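Local structure of PlaB phospholipase (Legionella pneumophila, 6ZTI) at residues F20-S25 with N30-L35; L176-L181 with L232-Q237; R74-A79 with R107-L112. The protein acts as a phospholipase of the alpha/beta-hydrolase class whose activity is controlled by NAD(H)-mediated tetramerization. One frame throughout, in Å; residues are numbered along the deposited sequence.

Interaction 1 (F20-S25 with N30-L35); sequences FVHGWS and NTYGEL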
loop_
_atom_site.group_PDB
_atom_site.type_symbol
_atom_site.label_atom_id
_atom_site.label_comp_id
_atom_site.label_asym_id
_atom_site.label_seq_id
_atom_site.Cartn_x
_atom_site.Cartn_y
_atom_site.Cartn_z
ATOM N N PHE B 20 18.457 -37.070 5.283
ATOM C CA PHE B 20 17.434 -36.601 4.359
ATOM C C PHE B 20 16.912 -35.238 4.794
ATOM O O PHE B 20 16.780 -34.968 5.990
ATOM C CB PHE B 20 16.286 -37.608 4.290
ATOM C CG PHE B 20 16.633 -38.865 3.542
ATOM C CD1 PHE B 20 17.250 -39.923 4.194
ATOM C CD2 PHE B 20 16.362 -38.982 2.181
ATOM C CE1 PHE B 20 17.583 -41.073 3.512
ATOM C CE2 PHE B 20 16.695 -40.128 1.495
ATOM C CZ PHE B 20 17.307 -41.180 2.160
ATOM N N VAL B 21 16.612 -34.377 3.816
ATOM C CA VAL B 21 16.144 -33.017 4.085
ATOM C C VAL B 21 15.047 -32.661 3.089
ATOM O O VAL B 21 15.276 -32.682 1.875
ATOM C CB VAL B 21 17.287 -31.988 4.005
ATOM C CG1 VAL B 21 16.790 -30.597 4.364
ATOM C CG2 VAL B 21 18.414 -32.383 4.905
ATOM N N HIS B 22 13.873 -32.281 3.596
ATOM C CA HIS B 22 12.677 -32.200 2.773
ATOM C C HIS B 22 12.476 -30.790 2.202
ATOM O O HIS B 22 13.348 -29.921 2.291
ATOM C CB HIS B 22 11.468 -32.668 3.581
ATOM C CG HIS B 22 11.230 -31.888 4.837
ATOM N ND1 HIS B 22 10.650 -30.636 4.838
ATOM C CD2 HIS B 22 11.476 -32.193 6.135
ATOM C CE1 HIS B 22 10.555 -30.199 6.081
ATOM N NE2 HIS B 22 11.046 -31.126 6.889
ATOM N N GLY B 23 11.305 -30.553 1.609
ATOM C CA GLY B 23 10.984 -29.301 0.969
ATOM C C GLY B 23 9.974 -28.500 1.767
ATOM O O GLY B 23 9.687 -28.807 2.921
ATOM N N TRP B 24 9.408 -27.479 1.114
ATOM C CA TRP B 24 8.538 -26.548 1.807
ATOM C C TRP B 24 7.109 -27.074 1.874
ATOM O O TRP B 24 6.682 -27.897 1.060
ATOM C CB TRP B 24 8.560 -25.168 1.140
ATOM C CG TRP B 24 8.247 -25.106 -0.345
ATOM C CD1 TRP B 24 8.884 -25.771 -1.361
ATOM C CD2 TRP B 24 7.256 -24.282 -0.974
ATOM N NE1 TRP B 24 8.333 -25.429 -2.575
ATOM C CE2 TRP B 24 7.336 -24.514 -2.364
ATOM C CE3 TRP B 24 6.305 -23.378 -0.498
ATOM C CZ2 TRP B 24 6.499 -23.879 -3.277
ATOM C CZ3 TRP B 24 5.470 -22.747 -1.411
ATOM C CH2 TRP B 24 5.573 -23.004 -2.780
ATOM N N SER B 25 6.375 -26.592 2.877
ATOM C CA SER B 25 4.991 -26.969 3.159
ATOM C C SER B 25 4.842 -28.427 3.579
ATOM O O SER B 25 3.721 -28.937 3.622
ATOM C CB SER B 25 4.084 -26.680 1.957
ATOM O OG SER B 25 3.892 -25.282 1.802
ATOM N N ASN B 30 6.934 -38.933 5.544
ATOM C CA ASN B 30 6.699 -39.816 4.409
ATOM C C ASN B 30 6.967 -39.115 3.088
ATOM O O ASN B 30 7.007 -39.780 2.045
ATOM C CB ASN B 30 5.265 -40.373 4.430
ATOM C CG ASN B 30 4.193 -39.292 4.329
ATOM O OD1 ASN B 30 4.470 -38.143 4.002
ATOM N ND2 ASN B 30 2.952 -39.674 4.607
ATOM N N THR B 31 7.152 -37.793 3.118
ATOM C CA THR B 31 7.597 -37.054 1.942
ATOM C C THR B 31 8.796 -37.720 1.273
ATOM O O THR B 31 8.983 -37.581 0.059
ATOM C CB THR B 31 7.943 -35.618 2.355
ATOM O OG1 THR B 31 8.225 -34.819 1.196
ATOM C CG2 THR B 31 9.165 -35.598 3.274
ATOM N N TYR B 32 9.614 -38.445 2.043
ATOM C CA TYR B 32 10.800 -39.111 1.514
ATOM C C TYR B 32 10.495 -40.441 0.837
ATOM O O TYR B 32 11.423 -41.079 0.326
ATOM C CB TYR B 32 11.825 -39.351 2.633
ATOM C CG TYR B 32 12.278 -38.091 3.347
ATOM C CD1 TYR B 32 12.851 -37.042 2.641
ATOM C CD2 TYR B 32 12.159 -37.963 4.735
ATOM C CE1 TYR B 32 13.273 -35.891 3.287
ATOM C CE2 TYR B 32 12.582 -36.821 5.388
ATOM C CZ TYR B 32 13.141 -35.789 4.653
ATOM O OH TYR B 32 13.568 -34.640 5.286
ATOM N N GLY B 33 9.230 -40.865 0.805
ATOM C CA GLY B 33 8.897 -42.147 0.221
ATOM C C GLY B 33 9.481 -43.246 1.088
ATOM O O GLY B 33 9.639 -43.094 2.296
ATOM N N GLU B 34 9.828 -44.365 0.453
ATOM C CA GLU B 34 10.526 -45.449 1.128
ATOM C C GLU B 34 12.018 -45.478 0.801
ATOM O O GLU B 34 12.689 -46.475 1.094
ATOM C CB GLU B 34 9.859 -46.789 0.790
ATOM C CG GLU B 34 8.399 -46.858 1.246
ATOM C CD GLU B 34 7.765 -48.243 1.093
ATOM O OE1 GLU B 34 8.066 -48.962 0.113
ATOM O OE2 GLU B 34 6.953 -48.612 1.971
ATOM N N LEU B 35 12.561 -44.389 0.256
ATOM C CA LEU B 35 13.979 -44.370 -0.093
ATOM C C LEU B 35 14.906 -44.538 1.106
ATOM O O LEU B 35 15.940 -45.214 0.956
ATOM C CB LEU B 35 14.312 -43.070 -0.835
ATOM C CG LEU B 35 15.785 -42.920 -1.219
ATOM C CD1 LEU B 35 16.192 -44.091 -2.104
ATOM C CD2 LEU B 35 16.069 -41.597 -1.890
HETATM O O HOH W 1 9.961 -32.635 0.272
#
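Tyr32 lays its phenol ring against Phe20, and the two account for most of the surface buried where residues 20-25 meet residues 30-35. The pair illustrates how an aromatic ring can close the loop that follows a sheet strand. Phe20 CB stands over one face of the Tyr32 ring, 3.6 Å from its centroid and 14° off the normal, a CH-pi contact. The opposite face is backed by the methyl CG2 of Tyr32's own neighbour Thr31, so that the phenol lies between two aliphatic carbons. The Phe20 ring continues past the phenol, the two planes inclined at 51° in neither a stack nor a T-shape, and Leu35 CD2 reaches its edge, 3.7 Å from Phe20 CE2. At the far end of the phenol, Tyr32 OH comes 2.9 Å from His22 N, but the angle there is poor; its hydrogen bond goes instead to the carbonyl of Gly58. His22 carries its imidazole between its own backbone N and carbonyl carbon (chi1 58°). From there ND1 bonds to Gly23 O at 2.8 Å, which lies almost exactly in the ring plane, and this anchors the imidazole's rotation. The polar link between the segments is indirect: a water accepts from Gly23 N at 2.8 Å and is 2.9 Å from Thr31 OG1. A His-Gly pair directly after a core strand recalls the loop that shapes the oxyanion hole in many lipases, although such a role here is only an inference. His22 also stacks on Tyr60, while Phe468 of the second subunit packs on Val21. Strand 16-21 runs between strands 55-60 and 93-99 of the parallel sheet, and Phe20 packs on Pro36 and Leu39 of helix 35-44.

Interaction 2 (L176-L181 with L232-Q237); sequences LNESWL and LLKLHQ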
loop_
_atom_site.group_PDB
_atom_site.type_symbol
_atom_site.label_atom_id
_atom_site.label_comp_id
_atom_site.label_asym_id
_atom_site.label_seq_id
_atom_site.Cartn_x
_atom_site.Cartn_y
_atom_site.Cartn_z
ATOM N N LEU B 176 23.029 -15.524 -1.972
ATOM C CA LEU B 176 23.596 -16.853 -1.774
ATOM C C LEU B 176 24.246 -17.367 -3.056
ATOM O O LEU B 176 25.370 -17.879 -3.034
ATOM C CB LEU B 176 22.515 -17.816 -1.284
ATOM C CG LEU B 176 22.994 -19.239 -0.992
ATOM C CD1 LEU B 176 24.052 -19.274 0.114
ATOM C CD2 LEU B 176 21.817 -20.134 -0.629
ATOM N N ASN B 177 23.577 -17.197 -4.193
ATOM C CA ASN B 177 24.100 -17.768 -5.420
ATOM C C ASN B 177 25.286 -16.982 -5.949
ATOM O O ASN B 177 26.164 -17.559 -6.602
ATOM C CB ASN B 177 22.980 -17.846 -6.439
ATOM C CG ASN B 177 21.959 -18.875 -6.060
ATOM O OD1 ASN B 177 22.200 -19.718 -5.181
ATOM N ND2 ASN B 177 20.812 -18.818 -6.695
ATOM N N GLU B 178 25.354 -15.680 -5.665
ATOM C CA GLU B 178 26.560 -14.947 -6.013
ATOM C C GLU B 178 27.726 -15.411 -5.154
ATOM O O GLU B 178 28.844 -15.582 -5.652
ATOM C CB GLU B 178 26.326 -13.450 -5.866
ATOM C CG GLU B 178 27.582 -12.641 -6.104
ATOM C CD GLU B 178 27.325 -11.152 -6.245
ATOM O OE1 GLU B 178 26.318 -10.659 -5.692
ATOM O OE2 GLU B 178 28.138 -10.479 -6.914
ATOM N N SER B 179 27.483 -15.638 -3.864
ATOM C CA SER B 179 28.507 -16.261 -3.032
ATOM C C SER B 179 28.989 -17.568 -3.652
ATOM O O SER B 179 30.195 -17.836 -3.701
ATOM C CB SER B 179 27.965 -16.511 -1.624
ATOM O OG SER B 179 28.997 -16.917 -0.738
ATOM N N TRP B 180 28.059 -18.389 -4.151
ATOM C CA TRP B 180 28.427 -19.727 -4.597
ATOM C C TRP B 180 29.238 -19.704 -5.878
ATOM O O TRP B 180 29.821 -20.734 -6.235
ATOM C CB TRP B 180 27.177 -20.599 -4.750
ATOM C CG TRP B 180 26.945 -21.426 -3.522
ATOM C CD1 TRP B 180 26.493 -20.983 -2.314
ATOM C CD2 TRP B 180 27.187 -22.835 -3.368
ATOM N NE1 TRP B 180 26.428 -22.024 -1.426
ATOM C CE2 TRP B 180 26.859 -23.170 -2.042
ATOM C CE3 TRP B 180 27.654 -23.839 -4.221
ATOM C CZ2 TRP B 180 26.970 -24.468 -1.550
ATOM C CZ3 TRP B 180 27.761 -25.139 -3.730
ATOM C CH2 TRP B 180 27.424 -25.439 -2.411
ATOM N N LEU B 181 29.314 -18.557 -6.562
ATOM C CA LEU B 181 30.223 -18.437 -7.696
ATOM C C LEU B 181 31.661 -18.770 -7.311
ATOM O O LEU B 181 32.423 -19.274 -8.144
ATOM C CB LEU B 181 30.147 -17.027 -8.287
ATOM C CG LEU B 181 28.829 -16.760 -9.008
ATOM C CD1 LEU B 181 28.591 -15.292 -9.179
ATOM C CD2 LEU B 181 28.811 -17.453 -10.376
ATOM N N LEU B 232 27.170 -15.362 -13.926
ATOM C CA LEU B 232 26.818 -13.999 -13.563
ATOM C C LEU B 232 27.507 -13.069 -14.557
ATOM O O LEU B 232 28.739 -13.054 -14.641
ATOM C CB LEU B 232 27.248 -13.680 -12.132
ATOM C CG LEU B 232 27.223 -12.207 -11.739
ATOM C CD1 LEU B 232 25.838 -11.634 -11.905
ATOM C CD2 LEU B 232 27.700 -12.026 -10.309
ATOM N N LEU B 233 26.713 -12.317 -15.314
ATOM C CA LEU B 233 27.199 -11.365 -16.304
ATOM C C LEU B 233 27.000 -9.975 -15.734
ATOM O O LEU B 233 25.870 -9.593 -15.397
ATOM C CB LEU B 233 26.459 -11.520 -17.628
ATOM C CG LEU B 233 26.616 -10.430 -18.700
ATOM C CD1 LEU B 233 28.005 -10.421 -19.310
ATOM C CD2 LEU B 233 25.601 -10.652 -19.781
ATOM N N LYS B 234 28.096 -9.237 -15.600
ATOM C CA LYS B 234 28.063 -7.854 -15.151
ATOM C C LYS B 234 28.277 -6.941 -16.352
ATOM O O LYS B 234 29.293 -7.054 -17.052
ATOM C CB LYS B 234 29.133 -7.586 -14.098
ATOM C CG LYS B 234 28.945 -8.304 -12.787
ATOM C CD LYS B 234 30.048 -7.884 -11.814
ATOM C CE LYS B 234 29.994 -8.655 -10.504
ATOM N NZ LYS B 234 28.786 -8.318 -9.698
ATOM N N LEU B 235 27.322 -6.041 -16.575
ATOM C CA LEU B 235 27.377 -5.025 -17.625
ATOM C C LEU B 235 27.378 -3.665 -16.952
ATOM O O LEU B 235 26.369 -3.263 -16.357
ATOM C CB LEU B 235 26.192 -5.128 -18.580
ATOM C CG LEU B 235 25.910 -6.491 -19.199
ATOM C CD1 LEU B 235 24.662 -6.397 -20.072
ATOM C CD2 LEU B 235 27.115 -6.973 -19.992
ATOM N N HIS B 236 28.494 -2.949 -17.075
ATOM C CA HIS B 236 28.695 -1.672 -16.409
ATOM C C HIS B 236 28.841 -0.587 -17.453
ATOM O O HIS B 236 29.668 -0.698 -18.365
ATOM C CB HIS B 236 29.922 -1.712 -15.502
ATOM C CG HIS B 236 29.705 -2.492 -14.245
ATOM N ND1 HIS B 236 30.599 -2.481 -13.196
ATOM C CD2 HIS B 236 28.689 -3.307 -13.868
ATOM C CE1 HIS B 236 30.142 -3.255 -12.227
ATOM N NE2 HIS B 236 28.983 -3.765 -12.609
ATOM N N GLN B 237 28.045 0.463 -17.298
ATOM C CA GLN B 237 28.000 1.549 -18.257
ATOM C C GLN B 237 29.139 2.515 -17.988
ATOM O O GLN B 237 29.412 2.878 -16.839
ATOM C CB GLN B 237 26.663 2.280 -18.168
ATOM C CG GLN B 237 26.451 3.356 -19.213
ATOM C CD GLN B 237 25.049 3.922 -19.151
ATOM O OE1 GLN B 237 24.613 4.422 -18.111
ATOM N NE2 GLN B 237 24.333 3.837 -20.257
#
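Lys234 NZ is approached by two carboxylates: Glu178 OE2 forms a salt bridge across the contact at 3.6 Å, and Glu456 on the adjacent strand adds a long, weak ion pair. The setting is a helix end meeting a beta hairpin, for helix 171-180 belongs to the alpha/beta-hydrolase part of the chain, whereas strand 231-238 pairs antiparallel with strand 245-252 in the separate mixed sheet. It exemplifies a junction in which a few long side chains bridge backbones that stay apart, the nearest CA atoms, those of Glu178 and Leu232, being 7.6 Å from each other. Neither charged residue aims its CB directly at the other segment. Glu178 makes up the difference with an extended chain, CG anti to the backbone N (chi1 175°), while Lys234 turns its ammonium at the last torsion (chi4 -68°) and meets the acid chain at about a right angle. Two negative partners would be expected to stabilise the charged form of the lysine, though at these lengths the effect is probably modest. Next to the ion pair the chemistry turns apolar. Leu232 CD2 lies 3.8 Å from Glu178 OE2, so the methyl group borders one carboxylate oxygen. The same leucine is buried, and Thr251 and Met454 from the two flanking strands also pack against it. Leu181 crosses Leu232 at about a right angle: its CD1 methyl sits 3.6 Å from both CB and CD2 of Leu232.

Interaction 3 (R74-A79 with R107-L112); sequences RAFDQA and RKWMDL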
loop_
_atom_site.group_PDB
_atom_site.type_symbol
_atom_site.label_atom_id
_atom_site.label_comp_id
_atom_site.label_asym_id
_atom_site.label_seq_id
_atom_site.Cartn_x
_atom_site.Cartn_y
_atom_site.Cartn_z
ATOM N N ARG B 74 20.812 -22.216 10.447
ATOM C CA ARG B 74 21.389 -22.200 11.788
ATOM C C ARG B 74 20.897 -23.382 12.618
ATOM O O ARG B 74 21.658 -23.964 13.400
ATOM C CB ARG B 74 21.028 -20.894 12.496
ATOM C CG ARG B 74 21.997 -19.742 12.326
ATOM C CD ARG B 74 21.491 -18.512 13.109
ATOM N NE ARG B 74 21.709 -18.613 14.557
ATOM C CZ ARG B 74 21.085 -17.876 15.473
ATOM N NH1 ARG B 74 20.171 -16.983 15.108
ATOM N NH2 ARG B 74 21.367 -18.035 16.762
ATOM N N ALA B 75 19.610 -23.719 12.495
ATOM C CA ALA B 75 19.046 -24.803 13.286
ATOM C C ALA B 75 19.494 -26.172 12.776
ATOM O O ALA B 75 19.607 -27.111 13.567
ATOM C CB ALA B 75 17.522 -24.693 13.303
ATOM N N PHE B 76 19.768 -26.303 11.475
ATOM C CA PHE B 76 20.392 -27.523 10.962
ATOM C C PHE B 76 21.726 -27.778 11.655
ATOM O O PHE B 76 21.989 -28.887 12.142
ATOM C CB PHE B 76 20.562 -27.424 9.443
ATOM C CG PHE B 76 21.190 -28.637 8.822
ATOM C CD1 PHE B 76 20.508 -29.833 8.769
ATOM C CD2 PHE B 76 22.460 -28.583 8.308
ATOM C CE1 PHE B 76 21.078 -30.952 8.208
ATOM C CE2 PHE B 76 23.036 -29.702 7.749
ATOM C CZ PHE B 76 22.343 -30.888 7.707
ATOM N N ASP B 77 22.569 -26.745 11.753
ATOM C CA ASP B 77 23.854 -26.914 12.427
ATOM C C ASP B 77 23.672 -27.429 13.845
ATOM O O ASP B 77 24.417 -28.307 14.296
ATOM C CB ASP B 77 24.627 -25.595 12.448
ATOM C CG ASP B 77 26.090 -25.789 12.794
ATOM O OD1 ASP B 77 26.813 -26.317 11.933
ATOM O OD2 ASP B 77 26.521 -25.425 13.917
ATOM N N GLN B 78 22.692 -26.883 14.572
ATOM C CA GLN B 78 22.462 -27.323 15.944
ATOM C C GLN B 78 21.940 -28.752 15.979
ATOM O O GLN B 78 22.296 -29.530 16.877
ATOM C CB GLN B 78 21.472 -26.383 16.634
ATOM C CG GLN B 78 21.238 -26.681 18.101
ATOM C CD GLN B 78 22.421 -26.302 18.946
ATOM O OE1 GLN B 78 23.002 -25.230 18.775
ATOM N NE2 GLN B 78 22.794 -27.181 19.864
ATOM N N ALA B 79 21.077 -29.103 15.025
ATOM C CA ALA B 79 20.530 -30.453 14.977
ATOM C C ALA B 79 21.627 -31.476 14.731
ATOM O O ALA B 79 21.628 -32.553 15.337
ATOM C CB ALA B 79 19.462 -30.546 13.891
ATOM N N ARG B 107 22.785 -25.372 1.319
ATOM C CA ARG B 107 23.780 -24.492 0.717
ATOM C C ARG B 107 23.985 -23.225 1.542
ATOM O O ARG B 107 25.093 -22.689 1.582
ATOM C CB ARG B 107 23.383 -24.125 -0.708
ATOM C CG ARG B 107 23.430 -25.303 -1.706
ATOM C CD ARG B 107 23.540 -24.807 -3.111
ATOM N NE ARG B 107 22.390 -24.011 -3.529
ATOM C CZ ARG B 107 22.422 -22.729 -3.883
ATOM N NH1 ARG B 107 23.552 -22.020 -3.867
ATOM N NH2 ARG B 107 21.292 -22.145 -4.258
ATOM N N LYS B 108 22.921 -22.707 2.158
ATOM C CA LYS B 108 23.055 -21.584 3.078
ATOM C C LYS B 108 23.822 -21.990 4.332
ATOM O O LYS B 108 24.646 -21.221 4.846
ATOM C CB LYS B 108 21.663 -21.062 3.435
ATOM C CG LYS B 108 21.648 -19.926 4.427
ATOM C CD LYS B 108 22.297 -18.660 3.907
ATOM C CE LYS B 108 22.170 -17.525 4.933
ATOM N NZ LYS B 108 22.930 -16.331 4.554
ATOM N N TRP B 109 23.555 -23.192 4.847
ATOM C CA TRP B 109 24.314 -23.703 5.982
ATOM C C TRP B 109 25.801 -23.802 5.658
ATOM O O TRP B 109 26.649 -23.341 6.434
ATOM C CB TRP B 109 23.761 -25.065 6.397
ATOM C CG TRP B 109 24.666 -25.790 7.346
ATOM C CD1 TRP B 109 24.815 -25.556 8.681
ATOM C CD2 TRP B 109 25.559 -26.860 7.025
ATOM N NE1 TRP B 109 25.750 -26.414 9.210
ATOM C CE2 TRP B 109 26.223 -27.225 8.215
ATOM C CE3 TRP B 109 25.869 -27.539 5.849
ATOM C CZ2 TRP B 109 27.171 -28.239 8.258
ATOM C CZ3 TRP B 109 26.807 -28.552 5.894
ATOM C CH2 TRP B 109 27.446 -28.894 7.087
ATOM N N MET B 110 26.139 -24.405 4.509
ATOM C CA MET B 110 27.526 -24.421 4.061
ATOM C C MET B 110 28.102 -23.007 4.018
ATOM O O MET B 110 29.239 -22.776 4.435
ATOM C CB MET B 110 27.632 -25.070 2.674
ATOM C CG MET B 110 27.341 -26.558 2.652
ATOM S SD MET B 110 27.157 -27.257 0.997
ATOM C CE MET B 110 28.815 -26.950 0.370
ATOM N N ASP B 111 27.314 -22.042 3.544
ATOM C CA ASP B 111 27.824 -20.683 3.394
ATOM C C ASP B 111 28.012 -20.030 4.758
ATOM O O ASP B 111 28.992 -19.312 4.977
ATOM C CB ASP B 111 26.868 -19.873 2.509
ATOM C CG ASP B 111 27.508 -18.625 1.916
ATOM O OD1 ASP B 111 28.430 -18.754 1.090
ATOM O OD2 ASP B 111 27.060 -17.508 2.253
ATOM N N LEU B 112 27.103 -20.290 5.697
ATOM C CA LEU B 112 27.194 -19.642 7.004
ATOM C C LEU B 112 28.380 -20.166 7.809
ATOM O O LEU B 112 29.018 -19.406 8.543
ATOM C CB LEU B 112 25.897 -19.848 7.788
ATOM C CG LEU B 112 24.697 -18.973 7.413
ATOM C CD1 LEU B 112 23.464 -19.490 8.108
ATOM C CD2 LEU B 112 24.923 -17.495 7.770
#
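Trp109 meets helix 69-89 through both its face and its N-H, with Phe76 and Asp77 as its partners. The aromatic part is a T-shaped (edge-to-face) pair: Phe76 directs its CD2-CE2 edge at the flat of the indole, the planes at 86° and the Phe76 centroid 5.0 Å from that of the five-membered ring. The closest atoms are Phe76 CD2 and Trp109 CG, 3.7 Å apart, and CE2 lies farther along, over the middle of the bicycle. Both side chains leave their helices with CG anti to the backbone N (chi1 167° for Trp109), which extends each ring into the gap between the axes.

The polar part is a single, nearly straight hydrogen bond from Trp109 NE1 to Asp77 OD1, 2.9 Å long with an angle of 171° at the hydrogen. The oxygen lies close to the indole plane and accepts through its anti lone pair, while the other oxygen, OD2, forms a salt bridge with Arg81. One carboxylate therefore both fixes the rotation of the indole and ties down an arginine on the next turn of its own helix. Looser apolar contact completes the interface where Leu112 CD1 comes within 4.5 Å of Arg74 CG; the guanidinium of Arg74 is engaged elsewhere, by Asp489 of the second subunit. Phe468 of that subunit also meets Phe76 edge-to-face, linking this helix pair to the oligomer.

The segments cross almost perpendicularly, with axes 9.4 Å apart at closest approach. Helix 102-114 follows strand 93-99 after a tight connection, and it and helix 69-89 belong to the helical layer that flanks the parallel sheet of an alpha/beta hydrolase.

Overall arrangement
Taken together, the three contacts trace a path from the parallel sheet to the second, mixed sheet. Interactions 1 and 3 are buried and built mainly on aromatic rings, the first at the end of a core strand, the other between flanking helices; their centres are about 18 Å apart, and both touch the second subunit, where Phe468 reaches each. Interaction 2 is partly buried, smaller, and combines an ion pair with leucine packing; no other chain touches its segments. It is joined to interaction 3 through helix 102-114: Arg107 probably hydrogen-bonds Asn177, and Asp111 likewise Ser179, while Met110 packs on Trp180. Interactions 1 and 2 lie on opposite sides of the chain's centre.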